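Local coordinates for CLIP-associating protein (Drosophila melanogaster, PDB 4G3A) that tracks microtubule plus ends and promotes the stabilization of dynamic microtubules, as required for mitotic spindle formation and kinetochore attachment, at residues K24-L27 / A28-V32; I65-K68 / S69-F73; F73-L76 / I77-L80; D83-A86 / Y87-T90; E194-H198 / V199-L203. All coordinates share one frame; numbering follows the deposited sequence.

Interaction 1: residues K24-L27 / A28-V32; sequences KVQL and AEDLV
The flat amide of Gln-26 meets two carboxylates over one turn of helix, those of Glu-29 and Asp-30, its plane turned 61° from each of them, so no group stacks flat on another. The two ends of the amide have different neighbours. NE2 of Gln-26 comes to 3.3 Å from OD2 of Asp-30, bringing the amide nitrogen up to a negative group, whereas OE1 of Gln-26 sits 3.3 Å from OE1 of Glu-29, an approach of two acceptors that cannot bond directly. The Gln-26 chain reaches this place by bending at its second torsion (chi2 -56°). Glu-29 runs beside it in the same direction on an extended chain.

This is the more exposed side of helix 21-36 in the N-terminal TOG-like domain, a row of helix pairs related to HEAT repeats, though Asp-30 also borders Phe-12 of helix 9-18. The opposite character appears on the buried flank, where Leu-27 and Leu-31 pack against the same Phe-12, while Leu-31 and Ala-28 also lie on Trp-57 of helix 47-58. Regular i to i+4 backbone bonds run through the segment, among them Glu-29 N to Val-25 O at 2.9 Å and Leu-31 N to Leu-27 O at 2.8 Å. The carbonyl O of Gln-26 takes the backbone N of Asp-30 at 2.9 Å, and OD2 of Asp-30 lies 3.1 Å from that same O without bonding to it.

Interaction 2: residues I65-K68 / S69-F73; sequences IAQK and SLEAF
This is a local side-chain contact along one face of helix 63-80: a charged and polar cluster in which Glu-71 reaches back one turn to both Gln-67 and Lys-68. OE1 of Glu-71 is the atom they share. NZ of Lys-68 makes a salt bridge to it at 3.3 Å, its hydrogen bond weak, and NE2 of Gln-67 donates to it through a weak hydrogen bond of the same length. The lysine chain is folded at three torsions beyond CB and runs alongside the glutamate, so its CE also lies 3.4 Å from OE1 of Glu-71. The amide of Gln-67 is turned 41° from the carboxylate plane, and its other end, OE1, is taken by Thr-105 of helix 104-119. With an alanine in place of Glu-71, Lys-68 would probably be left without this counter-charge and the NE2 end of the Gln-67 amide would lose a partner.

The helix belongs to HEAT repeat 1 of the TOG domain. Lys-68 and Glu-71 border helix 21-36 through Ala-28 and Val-32, and other residues are buried against further neighbours: Leu-70 and Phe-73 pack on Leu-113, while Ile-65 meets Trp-57. Inside this setting the hydroxyl of Ser-69 turns back on the helix. Its OG stands between the backbone N and the carbonyl carbon (chi1 73°), which brings it to 2.5 Å from O of Ala-66, a very short bond. That carbonyl also accepts the backbone N of Leu-70 at 3.0 Å, so two donors grip one oxygen of a buried residue.

Interaction 3: residues F73-L76 / I77-L80; sequences FSEL and IKRL
Ile-77 lies back over the carbonyl of Phe-73 in the last turns of helix 63-80, a helix of HEAT repeat 1 in the TOG domain. This is the tight side: CG1 of Ile-77 comes to 3.2 Å from O of Phe-73, and its CD1 follows at 3.4 Å from the same oxygen. With CG1 anti to the carbonyl carbon (chi1 -71°), the longer branch is directed back along the helix; the Ile-77 side chain also touches Leu-117 of helix 104-119. Leu-76, also buried, packs against Met-47 and Leu-54 of helix 47-58.

The looser side is polar. Lys-78, exposed and extended beyond CG, sends NZ to OE2 of Glu-75 at 3.0 Å in a salt bridge. The glutamate chain is bent at chi2 (-52°) to meet it, and the ammonium arrives on the syn side of OE2, 32° out of the carboxylate plane. A glutamine in place of Glu-75 would probably keep a polar group there but leave the Lys-78 ammonium without this counter-charge. Arg-79 takes no part in this pair: its guanidinium is bonded to the carbonyls of Leu-35 and Asn-40. Ser-74 is buried, and its OG is hydrogen-bonded to Asp-116.

Where the helix finishes, the backbone draws in closely: N of Leu-80 reaches O of Leu-76 at 2.6 Å, and CB of Leu-80 stands 3.0 Å from that same oxygen.

Interaction 4: residues D83-A86 / Y87-T90; sequences DFNA and YTAT
OG1 of Thr-88 donates to OD1 of Asn-85 at 2.7 Å, meeting the amide oxygen in the carbonyl plane, on a lone pair. The asparagine has CG anti to its backbone N (chi1 -160°), which puts OD1 within reach of the Thr-88 hydroxyl. N of Tyr-87 bonds O of Phe-84 at 2.8 Å, closing a turn in the link between helix 63-80 and helix 88-98, at the start of HEAT repeat 2.

The rings form a T-shaped pair: an edge of Tyr-87 is directed at the face of Phe-84, with centroids 5.8 Å apart and planes at 70°. Ala-86 covers one face of the tyrosine, its CB 4.2 Å from the ring centroid and almost on the normal, a CH-pi contact. Phe-84 is the buried member, packed on helix 63-80.

Two waters bridge the turn to the helix start: one links O of Asn-85 to N of Ala-89, the other bonds O of Ala-86 and OG1 of Thr-90. The turn is probably held by the two direct bonds and by aromatic packing on the buried Phe-84 side, while water serves backbone carbonyls, an N-H and the Thr-90 hydroxyl.

Interaction 5: residues E194-H198 / V199-L203; sequences EIYKH and VGDRL
The helix 182-199 runs out at Val-199, and Gly-200 takes a positive phi (82°) that breaks the helical path, a conformation in which a CB would press on the carbonyl O of Val-199. At the break, N of Gly-200 bonds O of Tyr-196 at 2.8 Å; one residue earlier, N of Val-199 bonds O of Ile-195 at 2.9 Å.

Beyond it, the chain turns back toward Tyr-196. The phenol OH donates to OD1 of Asp-201 at 2.6 Å; that oxygen lies at the edge of the tyrosine ring, in its plane, yet is itself met from above its carboxylate plane, 44° out of it. Asp-201 is further held by salt bridges to Arg-204 and Lys-229, so the phenol joins a small charged cluster. The ring is carried out to it with CG anti to the backbone N (chi1 176°), and Phe-225 stacks on it.

This turn closes HEAT repeat 3 and leads into helix 203-208, and Tyr-196, Asp-201 and Leu-203 join the turn to helix 215-229. Leu-203 also returns to the helix before it: its CD2 lies 3.9 Å from CB of Tyr-196 and also reaches CG2 of Ile-195. CG2 of Ile-195 in turn runs beside CG2 of Val-199, 3.9 Å away. One turn earlier, NZ of Lys-197 makes a salt bridge to OE1 of Glu-194 at 3.1 Å, and the same oxygen is bonded by His-157.

Overall arrangement
Interactions 1 to 4 cluster at the N-terminal part of the domain, whereas interaction 5 lies about 33 to 44 Å away, centre to centre, near its other end. Interaction 2 is the most buried, while 4 is a surface turn and 1, 3 and 5 are mixed. Interactions 2 and 3 share helix 63-80 and Phe-73. Helix 21-36 of interaction 1 packs on interaction 2, with Ala-28 CB 3.7 Å from Lys-68 CB. Phe-84 of interaction 4 packs on Phe-73, Leu-76 and Ile-77. Charge pairs lie on the partly exposed sides of interactions 2 and 3, aromatic packing and water mark interaction 4, and a glycine break with a phenol-carboxylate bond marks interaction 5.

Interaction 1: residues K24-L27 / A28-V32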
# COMPACT_ATOMS: atom_id res chain seq x y z
N LYS A 24 11.93 9.87 21.63
CA LYS A 24 11.19 8.89 20.86
C LYS A 24 11.41 9.08 19.36
O LYS A 24 11.60 8.10 18.63
CB LYS A 24 9.70 8.96 21.20
CG LYS A 24 9.04 7.61 21.34
CD LYS A 24 7.86 7.67 22.30
CE LYS A 24 7.18 6.32 22.41
NZ LYS A 24 8.18 5.21 22.44
N VAL A 25 11.41 10.33 18.92
CA VAL A 25 11.58 10.62 17.50
C VAL A 25 13.01 10.38 17.05
O VAL A 25 13.25 9.92 15.94
CB VAL A 25 11.15 12.07 17.17
CG1 VAL A 25 9.94 12.46 18.00
CG2 VAL A 25 12.30 13.04 17.40
N GLN A 26 13.97 10.68 17.92
CA GLN A 26 15.37 10.44 17.61
C GLN A 26 15.62 8.94 17.47
O GLN A 26 16.32 8.48 16.57
CB GLN A 26 16.29 11.03 18.69
CG GLN A 26 16.87 12.37 18.29
CD GLN A 26 17.63 12.29 16.97
OE1 GLN A 26 17.45 13.12 16.09
NE2 GLN A 26 18.48 11.27 16.84
N LEU A 27 15.04 8.19 18.41
CA LEU A 27 15.09 6.74 18.38
C LEU A 27 14.52 6.21 17.05
O LEU A 27 15.12 5.36 16.39
CB LEU A 27 14.29 6.20 19.56
CG LEU A 27 14.66 4.87 20.20
CD1 LEU A 27 16.17 4.74 20.32
CD2 LEU A 27 14.02 4.76 21.57
N ALA A 28 13.37 6.74 16.65
CA ALA A 28 12.74 6.32 15.39
C ALA A 28 13.66 6.60 14.20
O ALA A 28 13.86 5.73 13.36
CB ALA A 28 11.40 7.01 15.21
N GLU A 29 14.22 7.80 14.15
CA GLU A 29 15.08 8.17 13.04
C GLU A 29 16.32 7.28 13.00
O GLU A 29 16.74 6.83 11.93
CB GLU A 29 15.49 9.64 13.13
CG GLU A 29 16.01 10.23 11.83
CD GLU A 29 16.68 11.58 12.01
OE1 GLU A 29 16.48 12.20 13.08
OE2 GLU A 29 17.40 12.01 11.09
N ASP A 30 16.89 7.01 14.17
CA ASP A 30 18.10 6.20 14.24
C ASP A 30 17.84 4.74 13.91
O ASP A 30 18.65 4.10 13.25
CB ASP A 30 18.75 6.33 15.61
CG ASP A 30 19.29 7.72 15.87
OD1 ASP A 30 19.62 8.42 14.88
OD2 ASP A 30 19.38 8.12 17.06
N LEU A 31 16.71 4.22 14.38
CA LEU A 31 16.30 2.86 14.04
C LEU A 31 16.29 2.68 12.53
O LEU A 31 16.90 1.76 11.99
CB LEU A 31 14.91 2.55 14.63
CG LEU A 31 14.47 1.09 14.84
CD1 LEU A 31 12.96 1.00 15.03
CD2 LEU A 31 14.86 0.26 13.67
N VAL A 32 15.59 3.57 11.83
CA VAL A 32 15.55 3.51 10.37
C VAL A 32 16.95 3.58 9.76
O VAL A 32 17.32 2.77 8.90
CB VAL A 32 14.65 4.61 9.78
CG1 VAL A 32 14.73 4.60 8.26
CG2 VAL A 32 13.21 4.42 10.23

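Interaction 2: residues I65-K68 / S69-F73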
# COMPACT_ATOMS: atom_id res chain seq x y z
N ILE A 65 6.49 9.73 13.93
CA ILE A 65 6.88 8.43 14.46
C ILE A 65 6.16 7.29 13.73
O ILE A 65 6.73 6.22 13.50
CB ILE A 65 6.62 8.36 15.98
CG1 ILE A 65 7.71 9.13 16.73
CG2 ILE A 65 6.57 6.93 16.46
CD1 ILE A 65 7.37 9.40 18.17
N ALA A 66 4.90 7.51 13.37
CA ALA A 66 4.17 6.54 12.57
C ALA A 66 4.88 6.33 11.24
O ALA A 66 5.08 5.21 10.78
CB ALA A 66 2.75 7.00 12.35
N GLN A 67 5.26 7.43 10.61
CA GLN A 67 5.92 7.36 9.31
C GLN A 67 7.23 6.59 9.41
O GLN A 67 7.55 5.79 8.54
CB GLN A 67 6.16 8.76 8.76
CG GLN A 67 6.97 8.78 7.48
CD GLN A 67 6.97 10.14 6.84
OE1 GLN A 67 6.01 10.90 6.98
NE2 GLN A 67 8.04 10.47 6.13
N LYS A 68 7.98 6.84 10.48
CA LYS A 68 9.26 6.17 10.68
C LYS A 68 9.06 4.68 10.92
O LYS A 68 9.86 3.87 10.45
CB LYS A 68 10.04 6.81 11.82
CG LYS A 68 10.47 8.24 11.57
CD LYS A 68 11.88 8.32 11.00
CE LYS A 68 11.86 8.73 9.54
NZ LYS A 68 10.88 9.83 9.28
N SER A 69 8.01 4.32 11.66
CA SER A 69 7.68 2.91 11.83
C SER A 69 7.39 2.22 10.49
O SER A 69 7.81 1.08 10.27
CB SER A 69 6.51 2.74 12.79
OG SER A 69 5.29 3.12 12.17
N LEU A 70 6.69 2.92 9.59
CA LEU A 70 6.45 2.40 8.23
C LEU A 70 7.78 2.20 7.49
O LEU A 70 8.02 1.16 6.90
CB LEU A 70 5.57 3.36 7.44
CG LEU A 70 4.10 3.50 7.87
CD1 LEU A 70 3.47 4.72 7.23
CD2 LEU A 70 3.32 2.24 7.52
N GLU A 71 8.63 3.21 7.55
CA GLU A 71 9.97 3.11 7.00
C GLU A 71 10.76 1.97 7.66
O GLU A 71 11.52 1.26 7.00
CB GLU A 71 10.71 4.44 7.16
CG GLU A 71 10.11 5.56 6.30
CD GLU A 71 10.79 6.91 6.52
OE1 GLU A 71 10.06 7.90 6.75
OE2 GLU A 71 12.03 6.99 6.47
N ALA A 72 10.56 1.80 8.97
CA ALA A 72 11.25 0.74 9.69
C ALA A 72 10.76 -0.61 9.18
O ALA A 72 11.56 -1.52 8.96
CB ALA A 72 11.03 0.86 11.19
N PHE A 73 9.45 -0.73 9.01
CA PHE A 73 8.89 -1.96 8.50
C PHE A 73 9.42 -2.21 7.09
O PHE A 73 9.76 -3.34 6.74
CB PHE A 73 7.35 -1.93 8.54
CG PHE A 73 6.75 -2.27 9.89
CD1 PHE A 73 7.10 -3.44 10.55
CD2 PHE A 73 5.82 -1.43 10.49
CE1 PHE A 73 6.56 -3.76 11.79
CE2 PHE A 73 5.27 -1.74 11.74
CZ PHE A 73 5.64 -2.91 12.38

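Interaction 3: residues F73-L76 / I77-L80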
# COMPACT_ATOMS: atom_id res chain seq x y z
N PHE A 73 9.45 -0.73 9.01
CA PHE A 73 8.89 -1.96 8.50
C PHE A 73 9.42 -2.21 7.09
O PHE A 73 9.76 -3.34 6.74
CB PHE A 73 7.35 -1.93 8.54
CG PHE A 73 6.75 -2.27 9.89
CD1 PHE A 73 7.10 -3.44 10.55
CD2 PHE A 73 5.82 -1.43 10.49
CE1 PHE A 73 6.56 -3.76 11.79
CE2 PHE A 73 5.27 -1.74 11.74
CZ PHE A 73 5.64 -2.91 12.38
N SER A 74 9.49 -1.17 6.27
CA SER A 74 10.04 -1.35 4.93
C SER A 74 11.45 -1.95 4.99
O SER A 74 11.78 -2.86 4.22
CB SER A 74 10.04 -0.02 4.15
OG SER A 74 8.78 0.19 3.53
N GLU A 75 12.27 -1.46 5.92
CA GLU A 75 13.64 -1.97 6.05
C GLU A 75 13.68 -3.43 6.51
O GLU A 75 14.47 -4.22 6.00
CB GLU A 75 14.48 -1.06 6.96
CG GLU A 75 14.68 0.33 6.39
CD GLU A 75 15.21 0.31 4.96
OE1 GLU A 75 16.12 -0.49 4.66
OE2 GLU A 75 14.70 1.10 4.13
N LEU A 76 12.82 -3.79 7.46
CA LEU A 76 12.70 -5.19 7.88
C LEU A 76 12.22 -6.08 6.74
O LEU A 76 12.72 -7.20 6.56
CB LEU A 76 11.73 -5.32 9.07
CG LEU A 76 12.17 -4.65 10.38
CD1 LEU A 76 11.00 -4.57 11.36
CD2 LEU A 76 13.34 -5.40 10.99
N ILE A 77 11.26 -5.58 5.95
CA ILE A 77 10.78 -6.33 4.80
C ILE A 77 11.94 -6.59 3.85
O ILE A 77 12.12 -7.71 3.38
CB ILE A 77 9.68 -5.56 4.05
CG1 ILE A 77 8.39 -5.55 4.86
CG2 ILE A 77 9.42 -6.18 2.68
CD1 ILE A 77 7.48 -4.43 4.46
N LYS A 78 12.73 -5.55 3.56
CA LYS A 78 13.87 -5.70 2.67
C LYS A 78 14.88 -6.72 3.19
O LYS A 78 15.40 -7.52 2.42
CB LYS A 78 14.55 -4.35 2.44
CG LYS A 78 13.72 -3.37 1.67
CD LYS A 78 14.39 -2.03 1.63
CE LYS A 78 13.40 -0.94 1.31
NZ LYS A 78 14.09 0.38 1.33
N ARG A 79 15.14 -6.70 4.49
CA ARG A 79 16.09 -7.64 5.09
C ARG A 79 15.51 -9.03 5.27
O ARG A 79 16.23 -10.03 5.14
CB ARG A 79 16.56 -7.15 6.46
CG ARG A 79 17.38 -5.89 6.44
CD ARG A 79 17.85 -5.59 7.83
NE ARG A 79 18.76 -4.46 7.85
CZ ARG A 79 20.08 -4.57 8.00
NH1 ARG A 79 20.65 -5.76 8.15
NH2 ARG A 79 20.83 -3.47 8.01
N LEU A 80 14.22 -9.11 5.59
CA LEU A 80 13.60 -10.38 5.96
C LEU A 80 12.99 -11.13 4.79
O LEU A 80 12.87 -12.35 4.82
CB LEU A 80 12.53 -10.15 7.03
CG LEU A 80 12.95 -10.37 8.48
CD1 LEU A 80 14.26 -9.67 8.75
CD2 LEU A 80 11.86 -9.88 9.42

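Interaction 4: residues D83-A86 / Y87-T90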
# COMPACT_ATOMS: atom_id res chain seq x y z
N ASP A 83 10.40 -14.06 5.13
CA ASP A 83 10.32 -14.28 6.57
C ASP A 83 9.42 -13.26 7.25
O ASP A 83 8.79 -13.55 8.27
CB ASP A 83 11.72 -14.31 7.19
CG ASP A 83 12.53 -15.52 6.75
OD1 ASP A 83 11.93 -16.59 6.50
OD2 ASP A 83 13.77 -15.41 6.64
N PHE A 84 9.32 -12.07 6.66
CA PHE A 84 8.46 -11.02 7.21
C PHE A 84 6.99 -11.43 7.24
O PHE A 84 6.20 -10.86 7.99
CB PHE A 84 8.60 -9.72 6.41
CG PHE A 84 7.91 -8.54 7.06
CD1 PHE A 84 6.59 -8.25 6.78
CD2 PHE A 84 8.60 -7.75 7.97
CE1 PHE A 84 5.96 -7.17 7.38
CE2 PHE A 84 7.98 -6.67 8.59
CZ PHE A 84 6.66 -6.38 8.30
N ASN A 85 6.62 -12.41 6.42
CA ASN A 85 5.20 -12.70 6.22
C ASN A 85 4.53 -13.19 7.50
O ASN A 85 3.31 -13.29 7.56
CB ASN A 85 4.98 -13.69 5.07
CG ASN A 85 3.57 -13.64 4.52
OD1 ASN A 85 2.93 -12.58 4.51
ND2 ASN A 85 3.06 -14.79 4.07
N ALA A 86 5.34 -13.47 8.52
CA ALA A 86 4.82 -13.84 9.82
C ALA A 86 4.10 -12.66 10.47
O ALA A 86 3.28 -12.83 11.37
CB ALA A 86 5.94 -14.33 10.72
N TYR A 87 4.42 -11.45 10.02
CA TYR A 87 3.91 -10.24 10.66
C TYR A 87 2.89 -9.49 9.82
O TYR A 87 2.25 -8.55 10.30
CB TYR A 87 5.09 -9.33 11.01
CG TYR A 87 6.18 -10.07 11.75
CD1 TYR A 87 5.98 -10.53 13.04
CD2 TYR A 87 7.42 -10.30 11.15
CE1 TYR A 87 6.98 -11.21 13.72
CE2 TYR A 87 8.42 -10.98 11.83
CZ TYR A 87 8.19 -11.44 13.11
OH TYR A 87 9.18 -12.11 13.80
N THR A 88 2.74 -9.90 8.56
CA THR A 88 1.81 -9.24 7.64
C THR A 88 0.40 -9.01 8.22
O THR A 88 -0.12 -7.90 8.17
CB THR A 88 1.73 -10.00 6.29
OG1 THR A 88 3.05 -10.19 5.77
CG2 THR A 88 0.90 -9.22 5.28
N ALA A 89 -0.20 -10.05 8.76
CA ALA A 89 -1.56 -9.96 9.30
C ALA A 89 -1.69 -8.95 10.45
O ALA A 89 -2.75 -8.38 10.67
CB ALA A 89 -2.04 -11.33 9.75
N THR A 90 -0.59 -8.75 11.18
CA THR A 90 -0.58 -7.84 12.32
C THR A 90 -0.43 -6.40 11.85
O THR A 90 -1.11 -5.50 12.33
CB THR A 90 0.60 -8.16 13.28
OG1 THR A 90 0.29 -9.34 14.04
CG2 THR A 90 0.86 -7.00 14.24
O HOH W 1 0.78 -12.76 8.98
O HOH W 2 0.92 -11.24 11.87

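Interaction 5: residues E194-H198 / V199-L203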
# COMPACT_ATOMS: atom_id res chain seq x y z
N GLU A 194 -5.78 3.00 -17.05
CA GLU A 194 -4.50 2.33 -16.83
C GLU A 194 -4.59 0.82 -17.09
O GLU A 194 -3.67 0.23 -17.65
CB GLU A 194 -3.98 2.56 -15.40
CG GLU A 194 -3.95 4.02 -14.95
CD GLU A 194 -2.96 4.88 -15.74
OE1 GLU A 194 -2.05 4.32 -16.40
OE2 GLU A 194 -3.10 6.12 -15.68
N ILE A 195 -5.71 0.21 -16.70
CA ILE A 195 -5.93 -1.21 -16.96
C ILE A 195 -6.07 -1.45 -18.47
O ILE A 195 -5.58 -2.44 -19.01
CB ILE A 195 -7.18 -1.75 -16.23
CG1 ILE A 195 -6.87 -1.98 -14.73
CG2 ILE A 195 -7.67 -3.03 -16.89
CD1 ILE A 195 -8.14 -2.27 -13.88
N TYR A 196 -6.71 -0.52 -19.16
CA TYR A 196 -6.78 -0.65 -20.62
C TYR A 196 -5.39 -0.79 -21.25
O TYR A 196 -5.20 -1.54 -22.21
CB TYR A 196 -7.54 0.53 -21.24
CG TYR A 196 -7.55 0.50 -22.76
CD1 TYR A 196 -8.43 -0.32 -23.45
CD2 TYR A 196 -6.68 1.29 -23.49
CE1 TYR A 196 -8.45 -0.35 -24.85
CE2 TYR A 196 -6.68 1.27 -24.88
CZ TYR A 196 -7.56 0.45 -25.55
OH TYR A 196 -7.54 0.44 -26.93
N LYS A 197 -4.41 -0.07 -20.71
CA LYS A 197 -3.06 -0.13 -21.27
C LYS A 197 -2.49 -1.54 -21.25
O LYS A 197 -1.70 -1.89 -22.12
CB LYS A 197 -2.13 0.86 -20.57
CG LYS A 197 -2.45 2.31 -20.87
CD LYS A 197 -1.69 3.24 -19.95
CE LYS A 197 -2.17 4.68 -20.11
NZ LYS A 197 -1.47 5.59 -19.16
N HIS A 198 -2.90 -2.34 -20.28
CA HIS A 198 -2.36 -3.69 -20.13
C HIS A 198 -3.24 -4.73 -20.81
O HIS A 198 -2.76 -5.73 -21.34
CB HIS A 198 -2.21 -4.05 -18.64
CG HIS A 198 -1.11 -3.31 -17.96
ND1 HIS A 198 0.13 -3.85 -17.74
CD2 HIS A 198 -1.06 -2.04 -17.46
CE1 HIS A 198 0.91 -2.96 -17.14
NE2 HIS A 198 0.19 -1.85 -16.97
N VAL A 199 -4.54 -4.47 -20.80
CA VAL A 199 -5.53 -5.47 -21.17
C VAL A 199 -6.02 -5.30 -22.63
O VAL A 199 -6.35 -6.28 -23.30
CB VAL A 199 -6.70 -5.44 -20.16
CG1 VAL A 199 -7.95 -6.07 -20.73
CG2 VAL A 199 -6.27 -6.13 -18.87
N GLY A 200 -6.05 -4.07 -23.12
CA GLY A 200 -6.42 -3.85 -24.50
C GLY A 200 -7.92 -3.82 -24.74
O GLY A 200 -8.71 -3.70 -23.80
N ASP A 201 -8.31 -3.93 -26.00
CA ASP A 201 -9.68 -3.63 -26.42
C ASP A 201 -10.74 -4.60 -25.90
O ASP A 201 -11.93 -4.28 -25.94
CB ASP A 201 -9.76 -3.51 -27.94
CG ASP A 201 -9.00 -2.31 -28.46
OD1 ASP A 201 -9.30 -1.17 -28.03
OD2 ASP A 201 -8.11 -2.51 -29.31
N ARG A 202 -10.33 -5.76 -25.39
CA ARG A 202 -11.27 -6.73 -24.83
C ARG A 202 -11.96 -6.14 -23.60
O ARG A 202 -12.97 -6.67 -23.13
CB ARG A 202 -10.56 -8.03 -24.44
CG ARG A 202 -9.93 -8.00 -23.06
CD ARG A 202 -9.68 -9.40 -22.51
NE ARG A 202 -8.45 -10.00 -23.04
CZ ARG A 202 -8.03 -11.22 -22.74
NH1 ARG A 202 -8.74 -11.99 -21.91
NH2 ARG A 202 -6.90 -11.68 -23.26
N LEU A 203 -11.42 -5.04 -23.08
CA LEU A 203 -12.00 -4.38 -21.91
C LEU A 203 -13.32 -3.71 -22.28
O LEU A 203 -14.21 -3.59 -21.44
CB LEU A 203 -11.02 -3.36 -21.33
CG LEU A 203 -11.50 -2.56 -20.11
CD1 LEU A 203 -11.85 -3.49 -18.98
CD2 LEU A 203 -10.46 -1.55 -19.66